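Local coordinates for protein putative esterase/lipase/thioesterase (Silicibacter sp., PDB 2PBL) that probably hydrolyses ester or thioester bonds as a member of the alpha/beta hydrolase superfamily, though its natural substrate is not established, at residues 31-35 with 54-58; 61-65 with 123-129; 98-102 with 115-119; 210-215 with 239-245. One frame throughout, in Å; residues are numbered along the deposited sequence.

Contact 1. Residues 31-35 with 54-58; sequences FRNSL and DLFLP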
loop_
_atom_site.group_PDB
_atom_site.type_symbol
_atom_site.label_atom_id
_atom_site.label_comp_id
_atom_site.label_asym_id
_atom_site.label_seq_id
_atom_site.Cartn_x
_atom_site.Cartn_y
_atom_site.Cartn_z
ATOM N N PHE A 31 -5.990 2.766 18.610
ATOM C CA PHE A 31 -4.539 2.791 18.516
ATOM C C PHE A 31 -4.032 4.230 18.560
ATOM O O PHE A 31 -3.094 4.508 19.261
ATOM C CB PHE A 31 -4.046 2.087 17.237
ATOM C CG PHE A 31 -2.588 2.370 16.915
ATOM C CD1 PHE A 31 -1.574 1.640 17.512
ATOM C CD2 PHE A 31 -2.249 3.417 16.050
ATOM C CE1 PHE A 31 -0.239 1.930 17.243
ATOM C CE2 PHE A 31 -0.936 3.700 15.758
ATOM C CZ PHE A 31 0.074 2.955 16.350
ATOM N N ARG A 32 -4.618 5.132 17.788
ATOM C CA ARG A 32 -4.117 6.501 17.779
ATOM C C ARG A 32 -4.191 7.088 19.177
ATOM O O ARG A 32 -3.231 7.668 19.667
ATOM C CB ARG A 32 -4.900 7.389 16.810
ATOM C CG ARG A 32 -4.619 7.122 15.339
ATOM C CD ARG A 32 -5.265 8.130 14.421
ATOM N NE ARG A 32 -6.729 8.091 14.468
ATOM C CZ ARG A 32 -7.506 7.283 13.747
ATOM N NH1 ARG A 32 -7.011 6.380 12.925
ATOM N NH2 ARG A 32 -8.814 7.385 13.865
ATOM N N ASN A 33 -5.346 6.919 19.806
ATOM C CA ASN A 33 -5.567 7.415 21.150
ATOM C C ASN A 33 -4.580 6.844 22.142
ATOM O O ASN A 33 -4.154 7.553 23.042
ATOM C CB ASN A 33 -6.991 7.127 21.609
ATOM C CG ASN A 33 -8.015 7.938 20.861
ATOM O OD1 ASN A 33 -7.712 8.991 20.283
ATOM N ND2 ASN A 33 -9.249 7.452 20.863
ATOM N N SER A 34 -4.181 5.591 21.954
ATOM C CA SER A 34 -3.217 4.931 22.844
ATOM C C SER A 34 -1.806 5.480 22.767
ATOM O O SER A 34 -1.027 5.414 23.730
ATOM C CB SER A 34 -3.147 3.438 22.504
ATOM O OG SER A 34 -2.594 3.220 21.205
ATOM N N LEU A 35 -1.483 6.066 21.627
ATOM C CA LEU A 35 -0.115 6.478 21.376
ATOM C C LEU A 35 0.213 7.870 21.895
ATOM O O LEU A 35 1.399 8.241 21.998
ATOM C CB LEU A 35 0.168 6.412 19.875
ATOM C CG LEU A 35 1.477 5.759 19.537
ATOM C CD1 LEU A 35 1.412 4.254 19.881
ATOM C CD2 LEU A 35 1.704 5.989 18.069
ATOM N N ASP A 54 -0.101 10.429 8.510
ATOM C CA ASP A 54 0.077 10.227 9.920
ATOM C C ASP A 54 1.480 9.609 10.090
ATOM O O ASP A 54 1.951 8.812 9.267
ATOM C CB ASP A 54 -0.998 9.329 10.504
ATOM C CG ASP A 54 -2.396 9.991 10.550
ATOM O OD1 ASP A 54 -2.558 11.229 10.444
ATOM O OD2 ASP A 54 -3.359 9.225 10.697
ATOM N N LEU A 55 2.161 10.057 11.125
ATOM C CA LEU A 55 3.477 9.573 11.478
ATOM C C LEU A 55 3.465 9.083 12.926
ATOM O O LEU A 55 3.234 9.855 13.877
ATOM C CB LEU A 55 4.525 10.648 11.275
ATOM C CG LEU A 55 5.974 10.255 11.472
ATOM C CD1 LEU A 55 6.413 9.120 10.517
ATOM C CD2 LEU A 55 6.832 11.485 11.228
ATOM N N PHE A 56 3.680 7.786 13.054
ATOM C CA PHE A 56 3.725 7.108 14.336
ATOM C C PHE A 56 5.174 6.820 14.695
ATOM O O PHE A 56 5.886 6.121 13.971
ATOM C CB PHE A 56 2.868 5.834 14.329
ATOM C CG PHE A 56 1.458 6.096 13.890
ATOM C CD1 PHE A 56 0.614 6.856 14.683
ATOM C CD2 PHE A 56 1.000 5.662 12.656
ATOM C CE1 PHE A 56 -0.651 7.165 14.255
ATOM C CE2 PHE A 56 -0.281 5.981 12.230
ATOM C CZ PHE A 56 -1.093 6.711 13.036
ATOM N N LEU A 57 5.579 7.318 15.861
ATOM C CA LEU A 57 6.963 7.215 16.319
ATOM C C LEU A 57 7.102 6.132 17.341
ATOM O O LEU A 57 6.195 5.995 18.189
ATOM C CB LEU A 57 7.377 8.520 16.985
ATOM C CG LEU A 57 7.225 9.744 16.090
ATOM C CD1 LEU A 57 7.462 11.002 16.840
ATOM C CD2 LEU A 57 8.134 9.673 14.875
ATOM N N PRO A 58 8.233 5.378 17.295
ATOM C CA PRO A 58 8.514 4.366 18.289
ATOM C C PRO A 58 9.015 5.070 19.527
ATOM O O PRO A 58 9.210 6.280 19.518
ATOM C CB PRO A 58 9.658 3.543 17.656
ATOM C CG PRO A 58 10.389 4.502 16.833
ATOM C CD PRO A 58 9.356 5.508 16.340
#
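Helix 31-35 and strand 54-56, which carry Phe31, Leu35 and Phe56 into contact, run at 54° to each other with their axes 10.9 Å apart at closest approach. The nearest alpha carbons, Leu35 CA and Phe56 CA, are still 8.0 Å apart, and no hydrogen bond joins the two segments, so side chains must bridge the gap. Most of it is filled by Phe56, whose ring receives partners from the helix. Phe31 swings its CG anti to the backbone N (chi1 166°), which puts CE2 over the centre of one Phe56 face, 3.7 Å from Phe56 CD1. The pair is a T-shaped (edge-to-face) stack, with Phe31 giving the edge and the planes turned 77° apart. Leu35 comes at about a right angle, its CD2 methyl 3.7 Å from Phe56 CD1 and also close to Phe56 CB. On the CE1 side of the same ring lies the aliphatic part of Arg32, with CG 4.1 Å from Phe56 CE1. Beyond CG the arginine chain bends and its NH1 is taken by Ser80 O and Ser83 OG, while the Asp54 carboxylate turns to Asn42 N and Lys79. An alanine at Phe56 would take away the face that Phe31 stacks on and would probably leave a gap between helix and strand, with Leu35 CD2 short of a partner. Leu90 of helix 87-91 also touches both phenylalanines. This is apolar packing of a helix against one face of a beta sheet, joining helix 20-35 to strand 52-56 near the sheet's edge in an alpha/beta hydrolase fold.

Contact 2. Residues 61-65 with 123-129; sequences TPVGL and AAKEIDG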
loop_
_atom_site.group_PDB
_atom_site.type_symbol
_atom_site.label_atom_id
_atom_site.label_comp_id
_atom_site.label_asym_id
_atom_site.label_seq_id
_atom_site.Cartn_x
_atom_site.Cartn_y
_atom_site.Cartn_z
ATOM N N THR A 61 14.993 6.047 19.426
ATOM C CA THR A 61 15.422 6.582 18.128
ATOM C C THR A 61 14.985 5.604 17.023
ATOM O O THR A 61 15.259 4.418 17.092
ATOM C CB THR A 61 16.923 6.719 18.077
ATOM O OG1 THR A 61 17.319 7.698 19.042
ATOM C CG2 THR A 61 17.377 7.165 16.687
ATOM N N PRO A 62 14.229 6.083 16.055
ATOM C CA PRO A 62 13.778 5.154 15.026
ATOM C C PRO A 62 14.920 4.490 14.267
ATOM O O PRO A 62 15.920 5.147 13.963
ATOM C CB PRO A 62 12.927 6.056 14.110
ATOM C CG PRO A 62 12.542 7.195 14.946
ATOM C CD PRO A 62 13.676 7.431 15.863
ATOM N N VAL A 63 14.788 3.194 14.008
ATOM C CA VAL A 63 15.770 2.462 13.233
ATOM C C VAL A 63 15.596 2.721 11.732
ATOM O O VAL A 63 16.417 2.265 10.903
ATOM C CB VAL A 63 15.703 0.907 13.440
ATOM C CG1 VAL A 63 15.833 0.532 14.902
ATOM C CG2 VAL A 63 14.466 0.299 12.844
ATOM N N GLY A 64 14.501 3.390 11.377
ATOM C CA GLY A 64 14.187 3.654 10.008
ATOM C C GLY A 64 12.723 3.989 9.856
ATOM O O GLY A 64 11.966 4.066 10.850
ATOM N N LEU A 65 12.327 4.122 8.590
ATOM C CA LEU A 65 10.978 4.505 8.216
ATOM C C LEU A 65 10.241 3.461 7.420
ATOM O O LEU A 65 10.750 2.953 6.415
ATOM C CB LEU A 65 11.025 5.766 7.343
ATOM C CG LEU A 65 9.733 6.189 6.665
ATOM C CD1 LEU A 65 8.683 6.621 7.715
ATOM C CD2 LEU A 65 9.967 7.308 5.691
ATOM N N ALA A 123 7.674 12.138 4.273
ATOM C CA ALA A 123 7.952 11.283 5.421
ATOM C C ALA A 123 9.467 11.021 5.566
ATOM O O ALA A 123 9.979 10.979 6.679
ATOM C CB ALA A 123 7.165 9.987 5.340
ATOM N N ALA A 124 10.173 10.868 4.438
ATOM C CA ALA A 124 11.622 10.600 4.399
ATOM C C ALA A 124 12.463 11.782 4.917
ATOM O O ALA A 124 13.621 11.594 5.248
ATOM C CB ALA A 124 12.052 10.239 3.020
ATOM N N LYS A 125 11.879 12.981 4.938
ATOM C CA LYS A 125 12.522 14.145 5.572
ATOM C C LYS A 125 12.358 14.121 7.092
ATOM O O LYS A 125 13.155 14.701 7.826
ATOM C CB LYS A 125 11.931 15.433 5.014
ATOM C CG LYS A 125 12.255 15.559 3.543
ATOM C CD LYS A 125 11.806 16.849 2.922
ATOM C CE LYS A 125 12.171 16.818 1.430
ATOM N NZ LYS A 125 11.487 17.880 0.704
ATOM N N GLU A 126 11.318 13.458 7.564
ATOM C CA GLU A 126 11.032 13.421 8.999
ATOM C C GLU A 126 11.839 12.374 9.742
ATOM O O GLU A 126 12.255 12.580 10.893
ATOM C CB GLU A 126 9.546 13.154 9.214
ATOM C CG GLU A 126 8.677 14.185 8.671
ATOM C CD GLU A 126 8.834 15.474 9.411
ATOM O OE1 GLU A 126 8.946 15.435 10.643
ATOM O OE2 GLU A 126 8.855 16.522 8.768
ATOM N N ILE A 127 12.062 11.264 9.071
ATOM C CA ILE A 127 12.732 10.140 9.623
ATOM C C ILE A 127 13.997 9.802 8.838
ATOM O O ILE A 127 13.973 9.646 7.603
ATOM C CB ILE A 127 11.786 8.910 9.641
ATOM C CG1 ILE A 127 10.455 9.227 10.332
ATOM C CG2 ILE A 127 12.457 7.721 10.300
ATOM C CD1 ILE A 127 10.579 9.504 11.814
ATOM N N ASP A 128 15.081 9.634 9.565
ATOM C CA ASP A 128 16.310 9.241 8.968
ATOM C C ASP A 128 16.373 7.707 8.918
ATOM O O ASP A 128 15.672 7.020 9.662
ATOM C CB ASP A 128 17.486 9.772 9.789
ATOM C CG ASP A 128 17.557 11.280 9.825
ATOM O OD1 ASP A 128 16.875 11.950 9.042
ATOM O OD2 ASP A 128 18.352 11.803 10.637
ATOM N N GLY A 129 17.205 7.183 8.023
ATOM C CA GLY A 129 17.489 5.771 8.004
ATOM C C GLY A 129 16.949 5.079 6.774
ATOM O O GLY A 129 16.417 5.741 5.891
HETATM O O HOH W 1 16.134 7.421 12.703
#
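Leu65, at the start of strand 64-69, meets the end of helix 109-126 and the turn that follows it with nearly every atom of its side chain. Its CB lies 3.8 Å from Ile127 CG2 and almost as near Ile127 CB. From there CG stands anti to the backbone N (chi1 170°), and the two branches part. CD1 reaches Ile127 CG1 at 4.1 Å. Leu65 CD2 goes to the last helical turn, 3.7 Å from Ala123 C and 3.9 Å from Ala123 CB. Leu65 and Ile127 cross at about a right angle, and Ile127 CG2 also packs over the backbone, 3.7 Å from Gly64 O, with Pro62 CB farther out. Past Ile127 the chains close up to a backbone-on-backbone approach, Gly64 CA being 4.4 Å from Gly129 CA. A side chain on Gly129 would point into Gly64, and the backbone angles at Gly64 and Gly129 by themselves call for glycine. At the outer end a water donates to Pro62 O at 2.6 Å and Asp128 O at 3.1 Å, tying the loops together. Arg159 collects the carbonyls of Ala124, Ile127 and Gly129. Ala123 and Ile127 also pack on strands 94-99 and 52-56, and the Leu65 backbone is hydrogen-bonded with Pro130 and Val132, so the helix end packs on the sheet just before the chain enters strand 131-136.

Contact 3. Residues 98-102 with 115-119; sequences MPSYE and QISQA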
loop_
_atom_site.group_PDB
_atom_site.type_symbol
_atom_site.label_atom_id
_atom_site.label_comp_id
_atom_site.label_asym_id
_atom_site.label_seq_id
_atom_site.Cartn_x
_atom_site.Cartn_y
_atom_site.Cartn_z
HETATM N N MSE A 98 1.712 6.768 7.168
HETATM C CA MSE A 98 0.547 6.327 6.426
HETATM C C MSE A 98 -0.124 7.471 5.675
HETATM O O MSE A 98 -0.786 8.284 6.253
HETATM C CB MSE A 98 -0.450 5.630 7.345
HETATM C CG MSE A 98 0.043 4.264 7.735
HETATM SE SE MSE A 98 -1.254 3.310 8.864
HETATM C CE MSE A 98 -0.332 1.688 9.166
ATOM N N PRO A 99 0.063 7.542 4.345
ATOM C CA PRO A 99 -0.611 8.675 3.721
ATOM C C PRO A 99 -2.023 8.396 3.248
ATOM O O PRO A 99 -2.429 7.226 3.024
ATOM C CB PRO A 99 0.253 8.914 2.475
ATOM C CG PRO A 99 0.639 7.553 2.099
ATOM C CD PRO A 99 0.886 6.800 3.383
ATOM N N SER A 100 -2.758 9.499 3.105
ATOM C CA SER A 100 -4.001 9.547 2.387
ATOM C C SER A 100 -3.585 10.108 1.020
ATOM O O SER A 100 -2.409 10.525 0.807
ATOM C CB SER A 100 -4.988 10.506 3.067
ATOM O OG SER A 100 -5.624 9.953 4.200
ATOM N N TYR A 101 -4.563 10.158 0.144
ATOM C CA TYR A 101 -4.408 10.617 -1.210
ATOM C C TYR A 101 -5.787 10.878 -1.777
ATOM O O TYR A 101 -6.774 10.331 -1.267
ATOM C CB TYR A 101 -3.671 9.568 -2.011
ATOM C CG TYR A 101 -4.191 8.138 -1.893
ATOM C CD1 TYR A 101 -5.214 7.649 -2.739
ATOM C CD2 TYR A 101 -3.630 7.261 -0.966
ATOM C CE1 TYR A 101 -5.675 6.331 -2.620
ATOM C CE2 TYR A 101 -4.064 5.935 -0.861
ATOM C CZ TYR A 101 -5.082 5.480 -1.666
ATOM O OH TYR A 101 -5.475 4.168 -1.509
ATOM N N GLU A 102 -5.862 11.750 -2.771
ATOM C CA GLU A 102 -7.125 11.990 -3.467
ATOM C C GLU A 102 -7.513 10.730 -4.225
ATOM O O GLU A 102 -6.677 9.889 -4.559
ATOM C CB GLU A 102 -7.064 13.185 -4.382
ATOM C CG GLU A 102 -6.824 14.446 -3.635
ATOM C CD GLU A 102 -6.831 15.632 -4.567
ATOM O OE1 GLU A 102 -5.738 16.037 -4.933
ATOM O OE2 GLU A 102 -7.921 16.074 -4.989
ATOM N N GLN A 115 1.170 11.721 -5.951
ATOM C CA GLN A 115 0.913 12.050 -4.556
ATOM C C GLN A 115 1.630 11.142 -3.557
ATOM O O GLN A 115 2.191 11.616 -2.567
ATOM C CB GLN A 115 -0.587 12.035 -4.267
ATOM C CG GLN A 115 -1.295 13.210 -4.889
ATOM C CD GLN A 115 -2.835 13.227 -4.701
ATOM O OE1 GLN A 115 -3.401 12.555 -3.821
ATOM N NE2 GLN A 115 -3.506 14.059 -5.525
ATOM N N ILE A 116 1.650 9.832 -3.837
ATOM C CA ILE A 116 2.386 8.883 -2.989
ATOM C C ILE A 116 3.864 9.237 -3.019
ATOM O O ILE A 116 4.527 9.219 -1.976
ATOM C CB ILE A 116 2.139 7.405 -3.411
ATOM C CG1 ILE A 116 0.660 7.090 -3.332
ATOM C CG2 ILE A 116 2.890 6.463 -2.502
ATOM C CD1 ILE A 116 0.083 7.490 -1.951
ATOM N N SER A 117 4.392 9.622 -4.188
ATOM C CA SER A 117 5.759 10.039 -4.269
ATOM C C SER A 117 6.021 11.263 -3.363
ATOM O O SER A 117 7.018 11.325 -2.654
ATOM C CB SER A 117 6.155 10.393 -5.710
ATOM O OG SER A 117 7.534 10.769 -5.749
ATOM N N GLN A 118 5.140 12.239 -3.434
ATOM C CA GLN A 118 5.217 13.406 -2.599
ATOM C C GLN A 118 5.160 13.039 -1.097
ATOM O O GLN A 118 5.918 13.585 -0.283
ATOM C CB GLN A 118 4.106 14.396 -2.979
ATOM C CG GLN A 118 4.264 15.031 -4.352
ATOM C CD GLN A 118 5.536 15.899 -4.458
ATOM O OE1 GLN A 118 5.832 16.733 -3.567
ATOM N NE2 GLN A 118 6.288 15.711 -5.545
ATOM N N ALA A 119 4.287 12.091 -0.742
ATOM C CA ALA A 119 4.122 11.648 0.638
ATOM C C ALA A 119 5.347 10.930 1.183
ATOM O O ALA A 119 5.784 11.247 2.274
ATOM C CB ALA A 119 2.887 10.734 0.766
#
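Gln115 reaches from helix 109-126 to Glu102 and meets it with both polar atoms of its amide. The oxygen Gln115 OE1 accepts from the backbone Glu102 N at 2.8 Å, a fairly straight bond of 158° that lies in the carbonyl plane. The nitrogen Gln115 NE2 gives a weak, clearly bent bond to the carboxylate oxygen Glu102 OE1, 3.0 Å away. Amide and carboxylate planes are nearly parallel, 11° apart, but offset from one another, although the side chains cross at about a right angle. The glutamine extends straight beyond CG, which carries the amide out from the helix. Its OE1 is also 3.5 Å from Tyr101 CB. Farther along the helix the contact turns apolar: Ala119 CB meets Pro99 CB at 3.6 Å, and Ile116 CD1 touches both Pro99 CG, at 4.1 Å, and Tyr101 CD2, at 3.8 Å. The tyrosine CG sits between the backbone N and the carbonyl carbon (chi1 49°), which directs the ring away from the helix at its far end. There its OH bonds to His70 O, and the ring stacks on that of His70. In the next shell Leu142 of helix 138-145 touches Tyr101 and Ile116, while His51 makes a weak bond to Glu102 OE1. The loop leaving strand 94-99 is thus held against helix 109-126 of the alpha/beta hydrolase fold, with the Tyr101 side chain near, but not touching, the probable nucleophile elbow. Because the stronger bond uses the main-chain N-H, it is likely to help set the path of the loop, the weak one adding mainly to the orientation of amide and carboxylate.

Contact 4. Residues 210-215 with 239-245; sequences WVGGAE and EKHHFNV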
loop_
_atom_site.group_PDB
_atom_site.type_symbol
_atom_site.label_atom_id
_atom_site.label_comp_id
_atom_site.label_asym_id
_atom_site.label_seq_id
_atom_site.Cartn_x
_atom_site.Cartn_y
_atom_site.Cartn_z
ATOM N N TRP A 210 3.311 -10.422 -1.581
ATOM C CA TRP A 210 2.640 -11.149 -0.516
ATOM C C TRP A 210 1.168 -11.193 -0.869
ATOM O O TRP A 210 0.526 -10.179 -1.013
ATOM C CB TRP A 210 2.900 -10.401 0.798
ATOM C CG TRP A 210 2.490 -11.113 1.999
ATOM C CD1 TRP A 210 1.203 -11.345 2.416
ATOM C CD2 TRP A 210 3.344 -11.756 2.939
ATOM N NE1 TRP A 210 1.222 -12.071 3.570
ATOM C CE2 TRP A 210 2.519 -12.352 3.907
ATOM C CE3 TRP A 210 4.739 -11.884 3.059
ATOM C CZ2 TRP A 210 3.037 -13.049 5.016
ATOM C CZ3 TRP A 210 5.249 -12.590 4.139
ATOM C CH2 TRP A 210 4.397 -13.146 5.117
ATOM N N VAL A 211 0.608 -12.384 -0.972
ATOM C CA VAL A 211 -0.803 -12.493 -1.344
ATOM C C VAL A 211 -1.495 -13.594 -0.563
ATOM O O VAL A 211 -0.877 -14.569 -0.210
ATOM C CB VAL A 211 -0.914 -12.718 -2.865
ATOM C CG1 VAL A 211 -0.332 -14.060 -3.297
ATOM C CG2 VAL A 211 -2.348 -12.575 -3.334
ATOM N N GLY A 212 -2.780 -13.431 -0.289
ATOM C CA GLY A 212 -3.497 -14.440 0.472
ATOM C C GLY A 212 -3.890 -15.649 -0.353
ATOM O O GLY A 212 -4.382 -15.524 -1.478
ATOM N N GLY A 213 -3.655 -16.831 0.211
ATOM C CA GLY A 213 -3.954 -18.098 -0.445
ATOM C C GLY A 213 -5.406 -18.325 -0.858
ATOM O O GLY A 213 -5.675 -18.981 -1.869
ATOM N N ALA A 214 -6.316 -17.762 -0.090
ATOM C CA ALA A 214 -7.746 -17.880 -0.343
ATOM C C ALA A 214 -8.282 -16.694 -1.111
ATOM O O ALA A 214 -9.473 -16.475 -1.090
ATOM C CB ALA A 214 -8.500 -18.014 1.012
ATOM N N GLU A 215 -7.423 -15.904 -1.774
ATOM C CA GLU A 215 -7.894 -14.724 -2.469
ATOM C C GLU A 215 -8.494 -15.049 -3.793
ATOM O O GLU A 215 -8.357 -16.173 -4.281
ATOM C CB GLU A 215 -6.787 -13.686 -2.644
ATOM C CG GLU A 215 -6.518 -12.923 -1.352
ATOM C CD GLU A 215 -5.749 -11.614 -1.576
ATOM O OE1 GLU A 215 -6.194 -10.829 -2.442
ATOM O OE2 GLU A 215 -4.715 -11.400 -0.883
ATOM N N GLU A 239 -4.423 -19.581 3.649
ATOM C CA GLU A 239 -5.867 -19.328 3.813
ATOM C C GLU A 239 -6.300 -17.899 4.054
ATOM O O GLU A 239 -7.434 -17.659 4.399
ATOM C CB GLU A 239 -6.463 -20.257 4.881
ATOM C CG GLU A 239 -6.374 -21.706 4.522
ATOM C CD GLU A 239 -7.125 -22.111 3.260
ATOM O OE1 GLU A 239 -7.923 -21.323 2.732
ATOM O OE2 GLU A 239 -6.935 -23.261 2.803
ATOM N N LYS A 240 -5.431 -16.939 3.776
ATOM C CA LYS A 240 -5.794 -15.526 3.919
ATOM C C LYS A 240 -6.613 -15.007 2.749
ATOM O O LYS A 240 -6.420 -15.458 1.594
ATOM C CB LYS A 240 -4.553 -14.669 4.112
ATOM C CG LYS A 240 -3.769 -14.941 5.380
ATOM C CD LYS A 240 -4.531 -14.691 6.667
ATOM C CE LYS A 240 -3.682 -15.040 7.878
ATOM N NZ LYS A 240 -4.504 -14.954 9.116
ATOM N N HIS A 241 -7.547 -14.084 3.062
ATOM C CA HIS A 241 -8.362 -13.448 2.028
ATOM C C HIS A 241 -7.911 -11.990 1.928
ATOM O O HIS A 241 -6.986 -11.588 2.601
ATOM C CB HIS A 241 -9.882 -13.600 2.236
ATOM C CG HIS A 241 -10.366 -13.171 3.573
ATOM N ND1 HIS A 241 -10.346 -11.859 3.988
ATOM C CD2 HIS A 241 -10.928 -13.877 4.575
ATOM C CE1 HIS A 241 -10.813 -11.785 5.217
ATOM N NE2 HIS A 241 -11.180 -12.994 5.594
ATOM N N HIS A 242 -8.540 -11.218 1.054
ATOM C CA HIS A 242 -8.088 -9.838 0.776
ATOM C C HIS A 242 -8.141 -8.904 1.954
ATOM O O HIS A 242 -7.406 -7.918 1.990
ATOM C CB HIS A 242 -8.912 -9.273 -0.410
ATOM C CG HIS A 242 -8.265 -8.129 -1.128
ATOM N ND1 HIS A 242 -7.091 -8.267 -1.840
ATOM C CD2 HIS A 242 -8.647 -6.839 -1.278
ATOM C CE1 HIS A 242 -6.764 -7.104 -2.372
ATOM N NE2 HIS A 242 -7.706 -6.227 -2.074
ATOM N N PHE A 243 -9.018 -9.177 2.909
ATOM C CA PHE A 243 -9.202 -8.290 4.031
ATOM C C PHE A 243 -8.445 -8.654 5.277
ATOM O O PHE A 243 -8.143 -7.754 6.027
ATOM C CB PHE A 243 -10.682 -8.101 4.351
ATOM C CG PHE A 243 -11.473 -7.458 3.262
ATOM C CD1 PHE A 243 -10.886 -6.788 2.208
ATOM C CD2 PHE A 243 -12.851 -7.414 3.375
ATOM C CE1 PHE A 243 -11.664 -6.211 1.235
ATOM C CE2 PHE A 243 -13.629 -6.814 2.406
ATOM C CZ PHE A 243 -13.040 -6.211 1.348
ATOM N N ASN A 244 -8.136 -9.927 5.533
ATOM C CA ASN A 244 -7.343 -10.258 6.727
ATOM C C ASN A 244 -5.851 -10.524 6.460
ATOM O O ASN A 244 -5.072 -10.763 7.416
ATOM C CB ASN A 244 -7.955 -11.394 7.571
ATOM C CG ASN A 244 -7.976 -12.690 6.885
ATOM O OD1 ASN A 244 -7.612 -12.818 5.710
ATOM N ND2 ASN A 244 -8.424 -13.722 7.630
ATOM N N VAL A 245 -5.456 -10.494 5.188
ATOM C CA VAL A 245 -4.050 -10.667 4.752
ATOM C C VAL A 245 -3.131 -9.629 5.407
ATOM O O VAL A 245 -2.004 -9.940 5.754
ATOM C CB VAL A 245 -3.903 -10.632 3.192
ATOM C CG1 VAL A 245 -4.204 -9.278 2.598
ATOM C CG2 VAL A 245 -2.514 -11.073 2.775
HETATM O O HOH W 2 -1.059 -12.539 5.502
#
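Glu215 and His242 belong to a probable Ser-His-Glu catalytic triad, completed by Ser137 on a GxSxG nucleophile elbow. The ring nitrogen His242 ND1 donates to Glu215 OE1 at 2.8 Å and 158°. The carboxylate oxygen lies close to the imidazole plane, but the donor meets it from above the carboxylate plane, and the two flat groups are turned 67° apart. On the ring's far side His242 NE2 bonds to Ser137 OG. The other carboxylate oxygen, Glu215 OE2, accepts from Gly212 N at 2.9 Å and from Ser167 OG, which fixes the rotation of the group. A lysine in place of Glu215 would remove both acceptors and would probably leave His242 ND1 and Gly212 N without their mates and the imidazole freer to turn. Nearby, Ala214 N, in the type I turn 212-215, donates to Lys240 O at 2.9 Å. A side chain on Gly212 would clash with that oxygen. Val245 CG2 touches the edge of the indole at Trp210 CD1, 3.7 Å away, and a water joins Trp210 NE1 to Val245 O. An acid in the turn after strand 206-212 and a histidine in the loop after the last strand, 233-237, are characteristic of the alpha/beta hydrolase fold.

How the contacts relate
All four contacts reach the same eight-stranded mixed sheet. Along the chain contact 1 closes first, contact 3 lies nested within the loop closed by contact 2, and contact 4 comes last. Contacts 1 and 2 have centres about 15 Å apart and touch where Leu55 and Leu57 pack on Glu126 and Ile127. Contacts 2 and 3 share helix 109-126 and set it against neighbouring strands, 64-69 and 94-99 respectively, while contacts 1 and 3 meet through the paired strands 52-56 and 94-99. Contact 4 stands apart, its centre about 25 Å from that of contact 3. The first three thus pack helices and loops onto one half of the sheet, and the probable catalytic acid and histidine lie toward the other.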